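Enoyl-CoA hydratase, EchA3 (Mycobacterium marinum M, PDB 3R6H) probably acts as a lyase of the enoyl-CoA hydratase/isomerase family in mycobacterial lipid metabolism. Local coordinates at residues 16-21 / 37-42; 110-115 / 130-135; 142-147 / 154-159. One frame throughout, in Å; residues are numbered along the deposited sequence.

Interaction 1: residues 16-21 / 37-42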
ATOM      1  N   GLY A  16     -17.108  14.455  21.252  1.00 15.62           N
ATOM      2  CA  GLY A  16     -18.491  14.141  20.956  1.00 15.82           C
ATOM      3  C   GLY A  16     -18.566  12.647  20.711  1.00 15.61           C
ATOM      4  O   GLY A  16     -17.621  12.068  20.172  1.00 15.95           O
ATOM      5  N   VAL A  17     -19.660  12.013  21.132  1.00 14.55           N
ATOM      6  CA  VAL A  17     -19.856  10.586  20.898  1.00 14.05           C
ATOM      7  C   VAL A  17     -21.193  10.394  20.216  1.00 14.08           C
ATOM      8  O   VAL A  17     -22.233  10.834  20.740  1.00 15.71           O
ATOM      9  CB  VAL A  17     -19.827   9.766  22.211  1.00 14.36           C
ATOM     10  CG1 VAL A  17     -20.119   8.268  21.955  1.00 16.00           C
ATOM     11  CG2 VAL A  17     -18.525   9.949  22.915  1.00 12.80           C
ATOM     12  N   ILE A  18     -21.171   9.745  19.050  1.00 13.75           N
ATOM     13  CA  ILE A  18     -22.369   9.480  18.262  1.00 14.89           C
ATOM     14  C   ILE A  18     -22.577   7.963  18.222  1.00 15.77           C
ATOM     15  O   ILE A  18     -21.726   7.224  17.713  1.00 14.87           O
ATOM     16  CB  ILE A  18     -22.251  10.056  16.843  1.00 14.84           C
ATOM     17  CG1 ILE A  18     -22.204  11.580  16.921  1.00 15.04           C
ATOM     18  CG2 ILE A  18     -23.358   9.495  15.896  1.00 15.93           C
ATOM     19  CD1 ILE A  18     -21.980  12.225  15.580  1.00 16.05           C
ATOM     20  N   ARG A  19     -23.698   7.489  18.766  1.00 15.44           N
ATOM     21  CA  ARG A  19     -23.958   6.042  18.839  1.00 15.96           C
ATOM     22  C   ARG A  19     -25.182   5.682  17.975  1.00 16.97           C
ATOM     23  O   ARG A  19     -26.273   6.188  18.192  1.00 17.01           O
ATOM     24  CB  ARG A  19     -24.165   5.589  20.301  1.00 18.15           C
ATOM     25  CG  ARG A  19     -22.924   5.729  21.193  1.00 20.46           C
ATOM     26  CD  ARG A  19     -23.185   5.386  22.694  1.00 25.37           C
ATOM     27  NE  ARG A  19     -23.324   3.941  22.934  1.00 28.32           N
ATOM     28  CZ  ARG A  19     -23.469   3.383  24.143  1.00 32.78           C
ATOM     29  NH1 ARG A  19     -23.477   4.142  25.240  1.00 33.24           N
ATOM     30  NH2 ARG A  19     -23.590   2.063  24.262  1.00 32.80           N
ATOM     31  N   MET A  20     -24.978   4.815  16.986  1.00 16.40           N
ATOM     32  CA  MET A  20     -26.056   4.284  16.159  1.00 16.26           C
ATOM     33  C   MET A  20     -26.742   3.083  16.802  1.00 16.92           C
ATOM     34  O   MET A  20     -26.098   2.097  17.162  1.00 16.33           O
ATOM     35  CB  MET A  20     -25.537   3.827  14.791  1.00 16.87           C
ATOM     36  CG  MET A  20     -24.869   4.894  13.988  1.00 15.23           C
ATOM     37  SD  MET A  20     -24.398   4.292  12.345  1.00 15.46           S
ATOM     38  CE  MET A  20     -22.914   3.361  12.776  1.00 12.31           C
ATOM     39  N   ASP A  21     -28.068   3.157  16.929  1.00 16.92           N
ATOM     40  CA  ASP A  21     -28.832   1.975  17.348  1.00 17.78           C
ATOM     41  C   ASP A  21     -30.290   2.089  16.915  1.00 19.37           C
ATOM     42  O   ASP A  21     -31.089   2.730  17.601  1.00 19.65           O
ATOM     43  CB  ASP A  21     -28.760   1.755  18.855  1.00 17.70           C
ATOM     44  CG  ASP A  21     -29.467   0.475  19.296  1.00 19.41           C
ATOM     45  OD1 ASP A  21     -29.786  -0.371  18.447  1.00 20.73           O
ATOM     46  OD2 ASP A  21     -29.733   0.315  20.510  1.00 23.83           O
ATOM     47  N   ASN A  37     -26.353  12.851  10.261  1.00 16.32           N
ATOM     48  CA  ASN A  37     -26.005  14.203   9.885  1.00 17.15           C
ATOM     49  C   ASN A  37     -26.374  15.233  10.954  1.00 18.18           C
ATOM     50  O   ASN A  37     -25.633  16.171  11.187  1.00 17.86           O
ATOM     51  CB  ASN A  37     -26.607  14.554   8.521  1.00 17.58           C
ATOM     52  CG  ASN A  37     -25.752  14.086   7.390  1.00 17.56           C
ATOM     53  OD1 ASN A  37     -24.544  14.364   7.362  1.00 16.64           O
ATOM     54  ND2 ASN A  37     -26.344  13.371   6.448  1.00 16.64           N
ATOM     55  N   GLU A  38     -27.537  15.056  11.586  1.00 19.55           N
ATOM     56  CA  GLU A  38     -27.986  15.967  12.633  1.00 20.23           C
ATOM     57  C   GLU A  38     -27.098  15.855  13.870  1.00 19.16           C
ATOM     58  O   GLU A  38     -26.831  16.853  14.557  1.00 19.59           O
ATOM     59  CB  GLU A  38     -29.469  15.712  12.961  1.00 21.35           C
ATOM     60  CG  GLU A  38     -30.392  16.200  11.823  1.00 25.07           C
ATOM     61  CD  GLU A  38     -31.872  15.864  12.002  1.00 30.32           C
ATOM     62  OE1 GLU A  38     -32.223  15.164  12.968  1.00 32.92           O
ATOM     63  OE2 GLU A  38     -32.683  16.287  11.132  1.00 31.10           O
ATOM     64  N   ALA A  39     -26.620  14.647  14.147  1.00 17.96           N
ATOM     65  CA  ALA A  39     -25.727  14.436  15.282  1.00 17.34           C
ATOM     66  C   ALA A  39     -24.367  15.096  15.032  1.00 16.60           C
ATOM     67  O   ALA A  39     -23.786  15.721  15.916  1.00 17.25           O
ATOM     68  CB  ALA A  39     -25.561  12.941  15.576  1.00 16.98           C
ATOM     69  N   ILE A  40     -23.854  14.972  13.811  1.00 16.88           N
ATOM     70  CA  ILE A  40     -22.589  15.643  13.468  1.00 16.12           C
ATOM     71  C   ILE A  40     -22.757  17.174  13.483  1.00 17.32           C
ATOM     72  O   ILE A  40     -21.862  17.882  13.914  1.00 16.75           O
ATOM     73  CB  ILE A  40     -22.012  15.153  12.112  1.00 16.20           C
ATOM     74  CG1 ILE A  40     -21.796  13.643  12.135  1.00 16.29           C
ATOM     75  CG2 ILE A  40     -20.684  15.823  11.790  1.00 14.67           C
ATOM     76  CD1 ILE A  40     -21.521  13.055  10.778  1.00 16.03           C
ATOM     77  N   ASP A  41     -23.908  17.668  13.011  1.00 17.97           N
ATOM     78  CA  ASP A  41     -24.252  19.085  13.167  1.00 19.06           C
ATOM     79  C   ASP A  41     -24.122  19.508  14.649  1.00 18.39           C
ATOM     80  O   ASP A  41     -23.626  20.590  14.958  1.00 18.31           O
ATOM     81  CB  ASP A  41     -25.685  19.358  12.686  1.00 19.40           C
ATOM     82  CG  ASP A  41     -25.875  19.243  11.191  1.00 21.63           C
ATOM     83  OD1 ASP A  41     -24.892  19.122  10.430  1.00 21.32           O
ATOM     84  OD2 ASP A  41     -27.072  19.266  10.773  1.00 21.69           O
ATOM     85  N   ALA A  42     -24.598  18.661  15.556  1.00 18.52           N
ATOM     86  CA  ALA A  42     -24.525  18.947  16.992  1.00 18.74           C
ATOM     87  C   ALA A  42     -23.073  18.980  17.483  1.00 18.86           C
ATOM     88  O   ALA A  42     -22.684  19.858  18.235  1.00 18.21           O
ATOM     89  CB  ALA A  42     -25.362  17.955  17.780  1.00 19.15           C
TER

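Interaction 2: residues 110-115 / 130-135. With K (potassium ion), chain B.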
ATOM      1  N   GLY A 110     -21.436  -0.089   5.626  1.00  9.79           N
ATOM      2  CA  GLY A 110     -20.927  -0.066   6.987  1.00  9.47           C
ATOM      3  C   GLY A 110     -19.398  -0.103   6.998  1.00  9.08           C
ATOM      4  O   GLY A 110     -18.753   0.559   7.812  1.00  8.82           O
ATOM      5  N   ALA A 111     -18.832  -0.903   6.102  1.00  8.81           N
ATOM      6  CA  ALA A 111     -17.373  -0.947   5.928  1.00  7.43           C
ATOM      7  C   ALA A 111     -16.827   0.369   5.354  1.00  7.86           C
ATOM      8  O   ALA A 111     -15.744   0.829   5.727  1.00  7.12           O
ATOM      9  CB  ALA A 111     -16.978  -2.169   5.022  1.00  7.60           C
ATOM     10  N   PHE A 112     -17.536   0.968   4.412  1.00  7.75           N
ATOM     11  CA  PHE A 112     -17.072   2.242   3.857  1.00  8.65           C
ATOM     12  C   PHE A 112     -17.125   3.341   4.909  1.00  8.54           C
ATOM     13  O   PHE A 112     -16.198   4.150   4.983  1.00  8.14           O
ATOM     14  CB  PHE A 112     -17.827   2.631   2.583  1.00  9.48           C
ATOM     15  CG  PHE A 112     -17.976   1.513   1.602  1.00  9.24           C
ATOM     16  CD1 PHE A 112     -16.944   0.595   1.365  1.00 11.68           C
ATOM     17  CD2 PHE A 112     -19.163   1.369   0.897  1.00 11.05           C
ATOM     18  CE1 PHE A 112     -17.114  -0.467   0.489  1.00 11.39           C
ATOM     19  CE2 PHE A 112     -19.336   0.315   0.022  1.00 10.49           C
ATOM     20  CZ  PHE A 112     -18.330  -0.609  -0.203  1.00 11.19           C
ATOM     21  N   LEU A 113     -18.181   3.341   5.736  1.00  8.57           N
ATOM     22  CA  LEU A 113     -18.284   4.259   6.868  1.00  8.62           C
ATOM     23  C   LEU A 113     -17.117   4.039   7.860  1.00  8.25           C
ATOM     24  O   LEU A 113     -16.495   5.017   8.308  1.00  9.31           O
ATOM     25  CB  LEU A 113     -19.665   4.119   7.557  1.00  9.95           C
ATOM     26  CG  LEU A 113     -19.936   5.082   8.708  1.00 11.24           C
ATOM     27  CD1 LEU A 113     -19.902   6.483   8.158  1.00 13.00           C
ATOM     28  CD2 LEU A 113     -21.311   4.797   9.374  1.00 11.85           C
ATOM     29  N   LEU A 114     -16.831   2.772   8.181  1.00  8.46           N
ATOM     30  CA  LEU A 114     -15.723   2.402   9.068  1.00  7.82           C
ATOM     31  C   LEU A 114     -14.405   3.011   8.535  1.00  8.17           C
ATOM     32  O   LEU A 114     -13.621   3.578   9.290  1.00  7.74           O
ATOM     33  CB  LEU A 114     -15.615   0.863   9.162  1.00  7.74           C
ATOM     34  CG  LEU A 114     -14.353   0.300   9.789  1.00  7.48           C
ATOM     35  CD1 LEU A 114     -14.298   0.722  11.273  1.00  7.39           C
ATOM     36  CD2 LEU A 114     -14.349  -1.237   9.576  1.00  7.85           C
ATOM     37  N   CYS A 115     -14.201   2.921   7.216  1.00  7.69           N
ATOM     38  CA  CYS A 115     -13.002   3.456   6.554  1.00  7.06           C
ATOM     39  C   CYS A 115     -12.985   4.994   6.400  1.00  7.70           C
ATOM     40  O   CYS A 115     -12.030   5.559   5.826  1.00  8.04           O
ATOM     41  CB  CYS A 115     -12.875   2.834   5.181  1.00  7.72           C
ATOM     42  SG  CYS A 115     -12.336   1.111   5.217  1.00  8.06           S
ATOM     43  N   ALA A 130     -16.820  -5.887   2.202  1.00  7.94           N
ATOM     44  CA  ALA A 130     -17.606  -5.294   1.112  1.00  8.12           C
ATOM     45  C   ALA A 130     -18.195  -6.484   0.347  1.00  8.47           C
ATOM     46  O   ALA A 130     -17.549  -7.073  -0.489  1.00  9.41           O
ATOM     47  CB  ALA A 130     -16.699  -4.439   0.206  1.00  8.58           C
ATOM     48  N   ASN A 131     -19.418  -6.860   0.683  1.00 10.60           N
ATOM     49  CA  ASN A 131     -20.012  -8.058   0.158  1.00 10.67           C
ATOM     50  C   ASN A 131     -20.748  -7.879  -1.153  1.00 11.67           C
ATOM     51  O   ASN A 131     -21.362  -8.814  -1.620  1.00 11.86           O
ATOM     52  CB  ASN A 131     -20.967  -8.665   1.195  1.00 11.87           C
ATOM     53  CG  ASN A 131     -22.267  -7.884   1.348  1.00 12.05           C
ATOM     54  OD1 ASN A 131     -22.300  -6.667   1.180  1.00 12.27           O
ATOM     55  ND2 ASN A 131     -23.363  -8.606   1.705  1.00 16.54           N
ATOM     56  N   GLU A 132     -20.641  -6.701  -1.761  1.00 11.77           N
ATOM     57  CA  GLU A 132     -21.397  -6.361  -2.952  1.00 11.41           C
ATOM     58  C   GLU A 132     -21.317  -7.418  -4.048  1.00 12.40           C
ATOM     59  O   GLU A 132     -22.343  -7.867  -4.556  1.00 13.44           O
ATOM     60  CB  GLU A 132     -20.922  -5.029  -3.499  1.00 11.80           C
ATOM     61  CG  GLU A 132     -21.415  -3.777  -2.778  1.00 12.11           C
ATOM     62  CD  GLU A 132     -20.718  -3.396  -1.449  1.00 13.68           C
ATOM     63  OE1 GLU A 132     -19.909  -4.167  -0.917  1.00 12.28           O
ATOM     64  OE2 GLU A 132     -21.034  -2.284  -0.951  1.00 13.31           O
ATOM     65  N   VAL A 133     -20.116  -7.855  -4.394  1.00 11.95           N
ATOM     66  CA  VAL A 133     -19.958  -8.756  -5.544  1.00 11.31           C
ATOM     67  C   VAL A 133     -20.619 -10.109  -5.250  1.00 11.55           C
ATOM     68  O   VAL A 133     -21.119 -10.773  -6.162  1.00 11.80           O
ATOM     69  CB  VAL A 133     -18.441  -8.893  -5.898  1.00 10.42           C
ATOM     70  CG1 VAL A 133     -18.127 -10.128  -6.736  1.00 11.59           C
ATOM     71  CG2 VAL A 133     -17.906  -7.589  -6.552  1.00 11.39           C
ATOM     72  N   ALA A 134     -20.632 -10.515  -3.981  1.00 12.13           N
ATOM     73  CA  ALA A 134     -21.234 -11.786  -3.580  1.00 12.62           C
ATOM     74  C   ALA A 134     -22.754 -11.769  -3.744  1.00 14.03           C
ATOM     75  O   ALA A 134     -23.359 -12.828  -3.944  1.00 15.24           O
ATOM     76  CB  ALA A 134     -20.879 -12.139  -2.130  1.00 12.00           C
ATOM     77  N   ILE A 135     -23.357 -10.589  -3.654  1.00 14.48           N
ATOM     78  CA  ILE A 135     -24.809 -10.432  -3.831  1.00 16.15           C
ATOM     79  C   ILE A 135     -25.235  -9.707  -5.117  1.00 16.18           C
ATOM     80  O   ILE A 135     -26.390  -9.261  -5.244  1.00 18.18           O
ATOM     81  CB  ILE A 135     -25.420  -9.816  -2.589  1.00 16.68           C
ATOM     82  CG1 ILE A 135     -25.062  -8.343  -2.434  1.00 18.11           C
ATOM     83  CG2 ILE A 135     -25.012 -10.671  -1.383  1.00 18.69           C
ATOM     84  CD1 ILE A 135     -25.973  -7.627  -1.464  1.00 20.62           C
TER
HETATM   85  K     K B 300     -22.699  -0.423  -2.317  1.00 26.63           K
HETATM   86  O   HOH W   1     -24.472  -1.726  -0.978  1.00 27.08           O

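Interaction 3: residues 142-147 / 154-159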
ATOM      1  N   ALA A 142     -17.350   5.889  -5.730  1.00 10.84           N
ATOM      2  CA  ALA A 142     -16.984   6.581  -4.485  1.00 11.22           C
ATOM      3  C   ALA A 142     -16.518   5.619  -3.392  1.00 10.28           C
ATOM      4  O   ALA A 142     -15.567   5.922  -2.662  1.00  9.77           O
ATOM      5  CB  ALA A 142     -18.104   7.455  -3.954  1.00 10.56           C
ATOM      6  N   ALA A 143     -17.174   4.466  -3.315  1.00 10.32           N
ATOM      7  CA  ALA A 143     -16.794   3.407  -2.358  1.00  9.70           C
ATOM      8  C   ALA A 143     -15.441   2.823  -2.702  1.00  9.50           C
ATOM      9  O   ALA A 143     -14.620   2.546  -1.807  1.00  8.68           O
ATOM     10  CB  ALA A 143     -17.870   2.293  -2.335  1.00 11.16           C
ATOM     11  N   MET A 144     -15.165   2.628  -3.989  1.00  8.44           N
ATOM     12  CA  MET A 144     -13.843   2.123  -4.357  1.00  7.93           C
ATOM     13  C   MET A 144     -12.740   3.064  -3.890  1.00  8.57           C
ATOM     14  O   MET A 144     -11.666   2.634  -3.451  1.00  8.24           O
ATOM     15  CB  MET A 144     -13.721   1.853  -5.863  1.00  8.75           C
ATOM     16  CG  MET A 144     -14.663   0.714  -6.394  1.00  8.83           C
ATOM     17  SD  MET A 144     -14.195  -0.912  -5.743  1.00 11.02           S
ATOM     18  CE  MET A 144     -12.731  -1.210  -6.759  1.00  8.05           C
ATOM     19  N   GLU A 145     -12.991   4.356  -3.997  1.00  8.66           N
ATOM     20  CA  GLU A 145     -11.971   5.336  -3.597  1.00  8.80           C
ATOM     21  C   GLU A 145     -11.750   5.315  -2.076  1.00  7.67           C
ATOM     22  O   GLU A 145     -10.620   5.470  -1.596  1.00  7.64           O
ATOM     23  CB  GLU A 145     -12.369   6.729  -4.073  1.00  9.16           C
ATOM     24  CG  GLU A 145     -12.370   6.891  -5.602  1.00 10.62           C
ATOM     25  CD  GLU A 145     -11.025   6.964  -6.234  1.00 14.75           C
ATOM     26  OE1 GLU A 145      -9.996   7.190  -5.542  1.00 13.12           O
ATOM     27  OE2 GLU A 145     -10.963   6.774  -7.484  1.00 16.47           O
ATOM     28  N   VAL A 146     -12.819   5.132  -1.324  1.00  8.53           N
ATOM     29  CA  VAL A 146     -12.736   4.993   0.129  1.00  8.07           C
ATOM     30  C   VAL A 146     -11.898   3.760   0.503  1.00  7.31           C
ATOM     31  O   VAL A 146     -10.974   3.864   1.324  1.00  7.36           O
ATOM     32  CB  VAL A 146     -14.130   4.902   0.774  1.00  8.35           C
ATOM     33  CG1 VAL A 146     -14.039   4.478   2.221  1.00  8.59           C
ATOM     34  CG2 VAL A 146     -14.907   6.268   0.670  1.00  7.10           C
ATOM     35  N   LEU A 147     -12.158   2.629  -0.162  1.00  7.20           N
ATOM     36  CA  LEU A 147     -11.359   1.428   0.070  1.00  6.65           C
ATOM     37  C   LEU A 147      -9.896   1.642  -0.321  1.00  6.80           C
ATOM     38  O   LEU A 147      -8.993   1.263   0.415  1.00  7.26           O
ATOM     39  CB  LEU A 147     -11.922   0.212  -0.658  1.00  7.24           C
ATOM     40  CG  LEU A 147     -13.294  -0.300  -0.231  1.00  7.55           C
ATOM     41  CD1 LEU A 147     -13.686  -1.435  -1.157  1.00  8.63           C
ATOM     42  CD2 LEU A 147     -13.321  -0.723   1.263  1.00  7.03           C
ATOM     43  N   SER A 154      -2.925  -5.215  -2.348  1.00  6.15           N
ATOM     44  CA  SER A 154      -3.470  -6.554  -2.563  1.00  6.38           C
ATOM     45  C   SER A 154      -4.792  -6.769  -1.822  1.00  6.06           C
ATOM     46  O   SER A 154      -5.670  -7.481  -2.310  1.00  5.54           O
ATOM     47  CB  SER A 154      -2.446  -7.622  -2.199  1.00  7.30           C
ATOM     48  OG  SER A 154      -1.580  -7.841  -3.260  1.00  7.51           O
ATOM     49  N   ALA A 155      -4.957  -6.159  -0.648  1.00  5.54           N
ATOM     50  CA  ALA A 155      -6.222  -6.302   0.094  1.00  5.27           C
ATOM     51  C   ALA A 155      -7.354  -5.531  -0.620  1.00  5.68           C
ATOM     52  O   ALA A 155      -8.486  -6.008  -0.666  1.00  6.27           O
ATOM     53  CB  ALA A 155      -6.084  -5.833   1.545  1.00  4.68           C
ATOM     54  N   TYR A 156      -7.031  -4.390  -1.230  1.00  5.89           N
ATOM     55  CA  TYR A 156      -7.974  -3.663  -2.076  1.00  6.82           C
ATOM     56  C   TYR A 156      -8.511  -4.544  -3.179  1.00  6.98           C
ATOM     57  O   TYR A 156      -9.756  -4.615  -3.372  1.00  6.65           O
ATOM     58  CB  TYR A 156      -7.298  -2.434  -2.631  1.00  6.84           C
ATOM     59  CG  TYR A 156      -8.073  -1.599  -3.610  1.00  5.81           C
ATOM     60  CD1 TYR A 156      -9.317  -1.074  -3.283  1.00  8.14           C
ATOM     61  CD2 TYR A 156      -7.527  -1.294  -4.848  1.00  6.10           C
ATOM     62  CE1 TYR A 156     -10.019  -0.272  -4.172  1.00  7.55           C
ATOM     63  CE2 TYR A 156      -8.225  -0.482  -5.753  1.00  8.39           C
ATOM     64  CZ  TYR A 156      -9.457   0.040  -5.389  1.00  8.78           C
ATOM     65  OH  TYR A 156     -10.123   0.858  -6.289  1.00  8.96           O
ATOM     66  N   GLN A 157      -7.630  -5.281  -3.854  1.00  7.15           N
ATOM     67  CA  GLN A 157      -8.099  -6.121  -4.966  1.00  7.00           C
ATOM     68  C   GLN A 157      -9.089  -7.197  -4.456  1.00  7.30           C
ATOM     69  O   GLN A 157     -10.148  -7.439  -5.049  1.00  8.49           O
ATOM     70  CB  GLN A 157      -6.942  -6.803  -5.685  1.00  5.86           C
ATOM     71  CG  GLN A 157      -6.017  -5.861  -6.460  1.00  7.47           C
ATOM     72  CD  GLN A 157      -6.798  -5.090  -7.493  1.00  8.20           C
ATOM     73  OE1 GLN A 157      -7.654  -5.673  -8.176  1.00  8.31           O
ATOM     74  NE2 GLN A 157      -6.530  -3.787  -7.612  1.00  6.84           N
ATOM     75  N   GLN A 158      -8.721  -7.852  -3.375  1.00  6.51           N
ATOM     76  CA  GLN A 158      -9.537  -8.938  -2.853  1.00  6.89           C
ATOM     77  C   GLN A 158     -10.822  -8.485  -2.185  1.00  6.84           C
ATOM     78  O   GLN A 158     -11.879  -9.113  -2.361  1.00  7.00           O
ATOM     79  CB  GLN A 158      -8.703  -9.831  -1.939  1.00  6.29           C
ATOM     80  CG  GLN A 158      -7.491 -10.458  -2.637  1.00  8.42           C
ATOM     81  CD  GLN A 158      -7.259 -11.891  -2.224  1.00 10.74           C
ATOM     82  OE1 GLN A 158      -7.267 -12.191  -1.033  1.00 14.52           O
ATOM     83  NE2 GLN A 158      -7.096 -12.778  -3.185  1.00  7.63           N
ATOM     84  N   ALA A 159     -10.737  -7.410  -1.407  1.00  6.19           N
ATOM     85  CA  ALA A 159     -11.905  -6.858  -0.729  1.00  6.95           C
ATOM     86  C   ALA A 159     -12.980  -6.511  -1.742  1.00  7.15           C
ATOM     87  O   ALA A 159     -14.145  -6.833  -1.546  1.00  7.35           O
ATOM     88  CB  ALA A 159     -11.524  -5.612   0.074  1.00  6.74           C
TER

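Interaction 1: residues 16-21 / 37-42
Ile18 reaches from strand 15-20 to Ala39 and Ile40 of helix 30-46, joining the first two elements of a beta-alpha-beta unit that strand 50-54, parallel to the first strand, completes. The closest backbone approach is between Ile18 CA and Ala39 CA, at 6.7 Å.

The contact between the segments is wholly apolar. The Ile18 side chain is extended at its second torsion (chi2 176°), which carries CD1 outward from the strand to the helix. Ala39 CB receives the broader contact: it lies 3.7 Å from Ile18 CD1 and 3.9 Å from Ile18 CG1, with Ile18 CG2 slightly farther. Ile18 and Ile40 cross at about a right angle, and the isoleucine of the helix offers its CG1 branch alone.

Neighbouring elements extend the apolar layer. Val7 of strand 7-12 packs on both Ile18 and Ala39, while Ile40 also meets Leu87 and Leu91 of helix 75-92. From that same helix Arg90 forms a salt bridge with Asp41 OD1 and a hydrogen bond with Asn37 OD1. The strand methyl thus serves two neighbours on one helix turn, the second contact running from Ile18 CD1 to Ile40 CG1 at 3.7 Å.

Interaction 2: residues 110-115 / 130-135
Phe112 of helix 109-114 meets Ala130 and Glu132, which lie in the loop following strand 128-129 of this crotonase-like fold. In the family the start of this helix generally supplies part of the oxyanion hole, so the contact probably borders the active-site region. Here the loop also brings Glu132 to a potassium ion.

The close-packed part is the outer end of the phenyl ring. Glu132 OE2 lies at the ring edge, near its plane, 3.3 Å from Phe112 CE2 and at an equal distance from Phe112 CZ. Ring and carboxylate planes are 27° apart, and the two side chains arrive from opposite directions. This places a carboxylate oxygen beside the electropositive C-H rim, an approach that should be mildly favourable. The bend of Glu132 at chi2 (78°) folds its chain so that the carboxylate meets the ring. Ala130 CB adds an apolar contact, 4.0 Å from Phe112 CE1, approaching obliquely. Ala143 and Leu147 of helix 141-150 pack on the same ring, so it is buried between the loop and that helix.

The looser part begins at Ala111, where Ala111 CB stays 4.7 Å from Ala130 N. Beyond Glu132 the loop leaves the helix: Val133 packs on Thr208 and Ala134 on Leu200, both of the second subunit, and Ala134 and Ile135 are exposed. Weak hydrogen bonds run from Ala134 N and Ile135 N to Asn131 O. On the ion side, the oxygen of water 1 binds the potassium at 2.6 Å. The carboxylate oxygen that borders the ring is the one that binds the metal, Glu132 OE2 lying 2.9 Å from the potassium ion.

Interaction 3: residues 142-147 / 154-159
Met144 and Leu147, one turn apart on helix 141-150, receive the ring of Tyr156 from helix 153-161. Only Leu151 and Thr152 separate the two consecutive helices, and their segments approach most closely at Leu147 CA and Tyr156 CA, 6.5 Å apart.

Along the first segment, Met144 touches the phenol end first. Its side chain is bent at both chi2 (-67°) and chi3 (-75°), which turns the terminal methyl back to the ring, where Met144 CE lies 3.4 Å from Tyr156 OH and 3.8 Å from Tyr156 CZ. Methionine and tyrosine cross at about a right angle. The sulfur is not the touching atom; the methyl is. The backbone of the same residue takes part as well: Met144 O lies 3.4 Å from Tyr156 CE1, oblique to the ring. One turn on, Leu147 CB meets the CD1-CE1 edge of the ring, near its plane, 3.9 Å from Tyr156 CD1 and 4.0 Å from Tyr156 CE1.

With chi1 at 176° the ring of Tyr156 is carried away from its own backbone N, and its outer end reaches the first helix. Ala212 of the second subunit packs on both Met144 and Tyr156. The second helix therefore divides its work: Ser154, Gln157 and Gln158 bond across the subunit boundary, whereas the contact between the two segments probably relies mainly on dispersion and shape fit, with one carbonyl oxygen near the ring and the hydroxyl of Tyr156 serving there as a packing surface.

How the interactions relate
The three contacts follow one another in series along the chain within one crotonase-like fold. Interaction 1 involves the six-stranded beta-sheet, on the opposite side of the chain's centre from the other two. Its centre is about 21 Å from that of interaction 2, linked by Met20 CE against Leu113 CD2 at 4.0 Å, and about 26 Å from that of interaction 3, with nearest atoms about 14 Å apart and no touch. Interactions 2 and 3, centres about 9 Å apart, are in direct packing contact, helix 109-114 lying against helix 141-150, with Phe112 CE2 3.4 Å from Ala143 CB. Both touch the second subunit, placing the potassium-binding loop and the helix pair near the subunit interface.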